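Local coordinates for protein phosphoglycerate kinase (Coxiella burnetii, PDB 4NG4) that catalyses the reversible transfer of a phosphate group between ATP and 3-phosphoglycerate in the second step of the lower half of glycolysis, at residues 31-36 with 67-72; 82-87 with 119-124; 148-153 with 175-180. All coordinates share one frame; numbering follows the deposited sequence.

Interaction 1 (31-36 with 67-72)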
# COMPACT_ATOMS: atom_id res chain seq x y z
N GLU A 31 6.63 7.02 13.23
CA GLU A 31 7.04 5.88 12.42
C GLU A 31 6.00 4.75 12.53
O GLU A 31 5.12 4.76 13.39
CB GLU A 31 8.40 5.39 12.89
CG GLU A 31 9.52 6.43 12.80
CD GLU A 31 10.13 6.55 11.42
OE1 GLU A 31 9.74 5.77 10.54
OE2 GLU A 31 11.01 7.43 11.23
N ASP A 32 6.10 3.80 11.60
CA ASP A 32 5.31 2.58 11.57
C ASP A 32 6.24 1.46 12.03
O ASP A 32 6.91 0.83 11.23
CB ASP A 32 4.74 2.32 10.17
CG ASP A 32 3.86 1.08 10.08
OD1 ASP A 32 3.62 0.39 11.10
OD2 ASP A 32 3.38 0.76 8.97
N LEU A 33 6.30 1.27 13.33
CA LEU A 33 7.08 0.19 13.96
C LEU A 33 6.15 -0.94 14.43
O LEU A 33 6.52 -1.70 15.31
CB LEU A 33 7.86 0.77 15.15
CG LEU A 33 8.56 2.11 14.88
CD1 LEU A 33 9.43 2.53 16.08
CD2 LEU A 33 9.38 2.07 13.59
N ASN A 34 4.97 -1.03 13.81
CA ASN A 34 3.89 -1.98 14.17
C ASN A 34 4.23 -3.40 13.73
O ASN A 34 3.65 -3.91 12.79
CB ASN A 34 2.56 -1.50 13.52
CG ASN A 34 1.37 -2.37 13.86
OD1 ASN A 34 1.29 -2.93 14.94
ND2 ASN A 34 0.44 -2.47 12.94
N VAL A 35 5.16 -4.01 14.43
CA VAL A 35 5.71 -5.29 14.03
C VAL A 35 4.85 -6.46 14.50
O VAL A 35 4.18 -6.36 15.52
CB VAL A 35 7.15 -5.47 14.56
CG1 VAL A 35 8.07 -4.38 14.00
CG2 VAL A 35 7.16 -5.44 16.08
N PRO A 36 4.86 -7.59 13.76
CA PRO A 36 4.25 -8.85 14.22
C PRO A 36 4.92 -9.40 15.50
O PRO A 36 6.10 -9.15 15.72
CB PRO A 36 4.50 -9.81 13.05
CG PRO A 36 4.77 -8.95 11.88
CD PRO A 36 5.41 -7.71 12.40
N ILE A 67 10.72 9.12 19.28
CA ILE A 67 10.20 8.21 18.27
C ILE A 67 8.78 7.79 18.61
O ILE A 67 8.53 7.20 19.65
CB ILE A 67 11.06 6.94 18.13
CG1 ILE A 67 12.53 7.30 17.86
CG2 ILE A 67 10.50 6.07 17.02
CD1 ILE A 67 13.47 6.13 18.01
N LEU A 68 7.85 8.05 17.70
CA LEU A 68 6.43 7.83 17.94
C LEU A 68 5.90 6.69 17.06
O LEU A 68 6.24 6.61 15.88
CB LEU A 68 5.69 9.14 17.65
CG LEU A 68 4.50 9.50 18.53
CD1 LEU A 68 4.87 9.59 20.03
CD2 LEU A 68 3.92 10.79 18.01
N SER A 69 5.10 5.79 17.62
CA SER A 69 4.55 4.68 16.84
C SER A 69 3.32 4.03 17.45
O SER A 69 3.02 4.19 18.63
CB SER A 69 5.58 3.58 16.58
OG SER A 69 5.10 2.68 15.59
N HIS A 70 2.60 3.28 16.61
CA HIS A 70 1.47 2.52 17.07
C HIS A 70 1.91 1.07 17.19
O HIS A 70 3.01 0.72 16.76
CB HIS A 70 0.26 2.69 16.15
CG HIS A 70 0.44 2.12 14.78
ND1 HIS A 70 1.20 2.74 13.81
CD2 HIS A 70 -0.04 0.99 14.21
CE1 HIS A 70 1.18 2.02 12.70
NE2 HIS A 70 0.44 0.95 12.92
N LEU A 71 1.08 0.23 17.81
CA LEU A 71 1.32 -1.22 17.89
C LEU A 71 0.01 -1.90 18.17
O LEU A 71 -0.63 -1.64 19.18
CB LEU A 71 2.33 -1.55 18.98
CG LEU A 71 2.96 -2.95 18.96
CD1 LEU A 71 3.91 -3.12 20.15
CD2 LEU A 71 1.91 -4.01 19.01
N GLY A 72 -0.42 -2.76 17.26
CA GLY A 72 -1.69 -3.45 17.40
C GLY A 72 -2.89 -2.53 17.54
O GLY A 72 -2.89 -1.39 17.05
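E31 N donates to L68 O at 2.7 Å in a nearly straight bond, beside strand 64-69. Just beyond, the hydroxyl of S69 takes over the pairing. With OG anti to its backbone N (chi1 -168°), S69 reaches across and receives the N-H of L33 at 2.9 Å, with 158° at the hydrogen. This end is the tightly packed one: L33 lays CB and CG against S69 and sets CD1 on I67 CG2 (3.8 Å), the two side chains crossing at about a right angle, with V88 and L119 packed around L33.

Toward residue 72 the contact becomes polar and more open, with D32, N34 and G72 each partly exposed. N34 OD1 accepts from G72 N at 2.9 Å, the donor standing 39° out of the carbonyl plane. N34 CB comes within 3.3 Å of H70 NE2, the N34 amide and the H70 ring inclined 49° to each other, while D32 OD1 approaches H70 CE1 at 3.3 Å. H70 is anchored from its other nitrogen, ND1, by R30. N34 is the centre of an inverse gamma turn, and the two loops at the strand ends bring together D32, L33, N34, H70, L71 and G72, which are predicted to form part of the substrate site, as in other phosphoglycerate kinases.

Interaction 2 (82-87 with 119-124)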
# COMPACT_ATOMS: atom_id res chain seq x y z
N GLU A 82 1.06 -6.64 26.29
CA GLU A 82 0.79 -7.21 24.97
C GLU A 82 0.93 -6.18 23.83
O GLU A 82 1.33 -6.53 22.72
CB GLU A 82 -0.63 -7.81 24.97
CG GLU A 82 -0.92 -8.80 23.88
CD GLU A 82 -2.25 -9.52 24.09
OE1 GLU A 82 -2.23 -10.75 24.35
OE2 GLU A 82 -3.32 -8.87 24.00
N PHE A 83 0.63 -4.92 24.10
CA PHE A 83 0.74 -3.87 23.11
C PHE A 83 1.76 -2.82 23.55
O PHE A 83 1.61 -1.63 23.27
CB PHE A 83 -0.63 -3.23 22.87
CG PHE A 83 -1.73 -4.23 22.53
CD1 PHE A 83 -1.81 -4.79 21.26
CD2 PHE A 83 -2.68 -4.59 23.49
CE1 PHE A 83 -2.82 -5.70 20.95
CE2 PHE A 83 -3.69 -5.51 23.17
CZ PHE A 83 -3.75 -6.06 21.91
N SER A 84 2.80 -3.26 24.23
CA SER A 84 3.87 -2.37 24.64
C SER A 84 4.97 -2.32 23.56
O SER A 84 5.34 -3.35 23.01
CB SER A 84 4.46 -2.84 25.97
OG SER A 84 5.35 -1.87 26.52
N LEU A 85 5.49 -1.13 23.26
CA LEU A 85 6.63 -1.01 22.36
C LEU A 85 7.98 -1.39 23.02
O LEU A 85 9.05 -1.04 22.53
CB LEU A 85 6.70 0.43 21.81
CG LEU A 85 5.72 0.78 20.70
CD1 LEU A 85 5.76 2.28 20.38
CD2 LEU A 85 6.01 -0.05 19.46
N ALA A 86 7.92 -2.13 24.13
CA ALA A 86 9.13 -2.52 24.87
C ALA A 86 10.10 -3.34 24.01
O ALA A 86 11.25 -2.95 23.85
CB ALA A 86 8.76 -3.28 26.18
N PRO A 87 9.63 -4.48 23.43
CA PRO A 87 10.52 -5.30 22.58
C PRO A 87 11.13 -4.52 21.41
O PRO A 87 12.26 -4.79 21.00
CB PRO A 87 9.59 -6.43 22.08
CG PRO A 87 8.49 -6.50 23.09
CD PRO A 87 8.27 -5.06 23.50
N LEU A 119 11.86 6.25 22.70
CA LEU A 119 10.66 5.71 22.05
C LEU A 119 9.47 5.85 23.00
O LEU A 119 9.43 5.22 24.05
CB LEU A 119 10.86 4.24 21.66
CG LEU A 119 9.68 3.48 21.03
CD1 LEU A 119 9.24 4.13 19.72
CD2 LEU A 119 10.05 2.03 20.83
N CYS A 120 8.52 6.70 22.61
CA CYS A 120 7.28 6.88 23.36
C CYS A 120 6.46 5.59 23.28
O CYS A 120 6.46 4.89 22.24
CB CYS A 120 6.48 8.05 22.78
SG CYS A 120 7.30 9.68 22.89
N GLU A 121 5.74 5.30 24.37
CA GLU A 121 4.92 4.11 24.44
C GLU A 121 3.74 4.22 23.45
O GLU A 121 3.23 5.32 23.21
CB GLU A 121 4.42 3.91 25.87
CG GLU A 121 3.57 2.67 26.09
CD GLU A 121 4.18 1.39 25.56
OE1 GLU A 121 4.29 1.25 24.32
OE2 GLU A 121 4.51 0.51 26.38
N ASN A 122 3.36 3.08 22.85
CA ASN A 122 2.20 2.95 21.95
C ASN A 122 1.22 4.13 22.03
O ASN A 122 0.60 4.38 23.06
CB ASN A 122 1.48 1.63 22.27
CG ASN A 122 0.52 1.19 21.20
OD1 ASN A 122 0.18 1.95 20.28
ND2 ASN A 122 0.05 -0.04 21.32
N VAL A 123 1.10 4.87 20.93
CA VAL A 123 0.27 6.07 20.89
C VAL A 123 -1.20 5.76 20.97
O VAL A 123 -1.99 6.64 21.27
CB VAL A 123 0.45 6.82 19.58
CG1 VAL A 123 1.82 7.43 19.52
CG2 VAL A 123 0.19 5.89 18.39
N ARG A 124 -1.57 4.53 20.63
CA ARG A 124 -2.95 4.09 20.67
C ARG A 124 -3.48 3.75 22.07
O ARG A 124 -4.64 3.38 22.21
CB ARG A 124 -3.12 2.89 19.74
CG ARG A 124 -2.93 3.25 18.28
CD ARG A 124 -3.41 2.13 17.38
NE ARG A 124 -3.34 2.54 15.99
CZ ARG A 124 -3.47 1.72 14.95
NH1 ARG A 124 -3.68 0.42 15.12
NH2 ARG A 124 -3.40 2.22 13.74
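S84 and L85 both donate to the carboxylate of E121, which spans the gap between the two loops with one oxygen for each. E121 OE1 accepts the backbone N-H of L85 at 2.9 Å and nearly straight (176°), and E121 OE2 takes the hydroxyl of S84; each oxygen uses its syn lone pair. The bend at chi2 of E121 (51°) folds the acid back toward L85, the N-cap residue of helix 86-94. Alongside, N122 ND2 donates to F83 O at 3.0 Å, in the carbonyl plane and on a lone pair.

Apolar contact accompanies these bonds: L85 places CB against L119 CD2 at 3.8 Å. The CD1 branch of L85 runs alongside the 120-122 backbone, near C120 O and N122 N.

In the next shell, the N122 amide is held at both ends: ND2 also donates to L71 O, and OD1 receives the N-H of R124 at 3.1 Å, closing an Asx turn. That turn leads into R124, a predicted substrate-binding residue whose NH1 bonds to G72 O.

The contact thus joins the start of helix 86-94 to the loop leaving strand 117-120. That strand lies between strands 64-69 and 102-103; L102 of the latter touches S84, L85 and E121, while V88, A89 and L92 of the helix cover L119.

Interaction 3 (148-153 with 175-180)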
# COMPACT_ATOMS: atom_id res chain seq x y z
N VAL A 148 7.81 15.27 12.43
CA VAL A 148 8.15 14.60 11.18
C VAL A 148 7.21 13.41 10.96
O VAL A 148 7.34 12.39 11.64
CB VAL A 148 9.60 14.12 11.19
CG1 VAL A 148 9.98 13.56 9.84
CG2 VAL A 148 10.51 15.25 11.54
N MET A 149 6.26 13.55 10.03
CA MET A 149 5.40 12.45 9.63
C MET A 149 6.15 11.57 8.66
O MET A 149 6.26 11.91 7.48
CB MET A 149 4.09 12.94 8.99
CG MET A 149 3.12 11.82 8.55
SD MET A 149 2.93 10.49 9.75
CE MET A 149 1.34 9.82 9.30
N ASP A 150 6.64 10.44 9.15
CA ASP A 150 7.41 9.50 8.37
C ASP A 150 6.68 8.15 8.32
O ASP A 150 7.34 7.11 8.31
CB ASP A 150 8.79 9.35 9.00
CG ASP A 150 9.79 8.64 8.12
OD1 ASP A 150 9.86 8.96 6.90
OD2 ASP A 150 10.52 7.77 8.65
N ALA A 151 5.35 8.17 8.26
CA ALA A 151 4.52 6.95 8.38
C ALA A 151 3.38 6.83 7.34
O ALA A 151 2.18 6.86 7.69
CB ALA A 151 3.97 6.87 9.79
N PHE A 152 3.74 6.65 6.07
CA PHE A 152 2.76 6.57 4.98
C PHE A 152 1.70 5.47 5.18
O PHE A 152 0.53 5.66 4.81
CB PHE A 152 3.45 6.37 3.62
CG PHE A 152 2.51 6.40 2.44
CD1 PHE A 152 2.18 7.60 1.82
CD2 PHE A 152 1.96 5.23 1.94
CE1 PHE A 152 1.31 7.64 0.74
CE2 PHE A 152 1.10 5.27 0.85
CZ PHE A 152 0.77 6.47 0.25
N ALA A 153 2.08 4.33 5.76
CA ALA A 153 1.11 3.26 6.03
C ALA A 153 -0.02 3.66 6.98
O ALA A 153 -1.01 2.95 7.10
CB ALA A 153 1.82 2.03 6.57
N GLY A 175 9.13 12.83 6.59
CA GLY A 175 10.42 12.16 6.63
C GLY A 175 10.74 11.53 5.29
O GLY A 175 9.89 11.54 4.39
N PRO A 176 11.95 10.96 5.14
CA PRO A 176 12.39 10.37 3.87
C PRO A 176 11.63 9.10 3.40
O PRO A 176 11.56 8.85 2.20
CB PRO A 176 13.87 10.06 4.11
CG PRO A 176 14.02 9.98 5.56
CD PRO A 176 13.01 10.91 6.15
N LEU A 177 11.07 8.32 4.31
CA LEU A 177 10.30 7.14 3.88
C LEU A 177 9.01 7.53 3.18
O LEU A 177 8.74 7.06 2.08
CB LEU A 177 10.01 6.20 5.06
CG LEU A 177 11.10 5.15 5.30
CD1 LEU A 177 12.45 5.81 5.54
CD2 LEU A 177 10.70 4.27 6.47
N LEU A 178 8.25 8.42 3.81
CA LEU A 178 7.03 8.96 3.22
C LEU A 178 7.42 9.65 1.92
O LEU A 178 6.65 9.63 0.95
CB LEU A 178 6.33 9.91 4.20
CG LEU A 178 4.92 10.42 3.90
CD1 LEU A 178 4.23 10.77 5.19
CD2 LEU A 178 4.95 11.63 2.95
N ILE A 179 8.66 10.17 1.89
CA ILE A 179 9.22 10.76 0.67
C ILE A 179 9.46 9.71 -0.42
O ILE A 179 9.06 9.91 -1.56
CB ILE A 179 10.52 11.54 0.91
CG1 ILE A 179 10.24 12.82 1.69
CG2 ILE A 179 11.19 11.89 -0.40
CD1 ILE A 179 11.49 13.52 2.20
N SER A 180 10.10 8.59 -0.09
CA SER A 180 10.34 7.55 -1.08
C SER A 180 9.02 7.07 -1.64
O SER A 180 8.82 7.04 -2.86
CB SER A 180 11.11 6.37 -0.48
OG SER A 180 12.30 6.82 0.15
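D150 and G175 bring the two backbones closest, with CA atoms 4.4 Å apart, and G175 N donates to M149 O at 3.1 Å. The bond lies just past the pairing of M149 with C173, where G175 serves as the N-cap residue of helix 176-190. Beside it, V148 CG1 rests 3.4 Å from G175 N.

D150 addresses the first turn of this helix. A chi1 of -167° sets CG beside the residue's own carbonyl carbon and carries OD1 past G175 to the N-H of L177, which it accepts at 2.9 Å on its syn lone pair; the bond is bent, 137° at the hydrogen. Because G175 lacks a side chain, OD1 can pass close beside it. An acid at a helix start would also be expected to gain from the helix dipole. The other oxygen, OD2, is hydrogen-bonded to T54 OG1 and lies close to the carboxylate of E31, which may raise the pKa of one of the two acids.

L178 makes the main apolar contact from the helix. Its CD1 lies 3.7 Å from M149 CG, the side chains crossing at about a right angle, while its CG sits at the edge of the F152 ring, near the ring plane, and 4.3 Å from F152 CB.

Strand 146-149 is flanked in the parallel sheet by strands 26-31 and 171-174. Helix 46-60 touches P176 and L177, and the C-terminal helix 392-401 touches M149 and F152.

How the interactions relate
All three contacts reach one six-stranded parallel sheet, that of the N-terminal domain, which in this family binds 3-phosphoglycerate; ADP sits in the other domain. They follow in series along the chain. Interactions 1 and 2 have centres 8 Å apart and meet directly, the loops after neighbouring strands 64-69 and 117-120 touching through residues 71-72 and 122-124. Interaction 3, centred 13 Å from interaction 1, lies next to D32 through A151 and A153. Interactions 2 and 3 do not touch. Interaction 1 therefore lies between the others, and the loops of interactions 1 and 2 together carry predicted substrate-binding residues, with interaction 3 adjoining them.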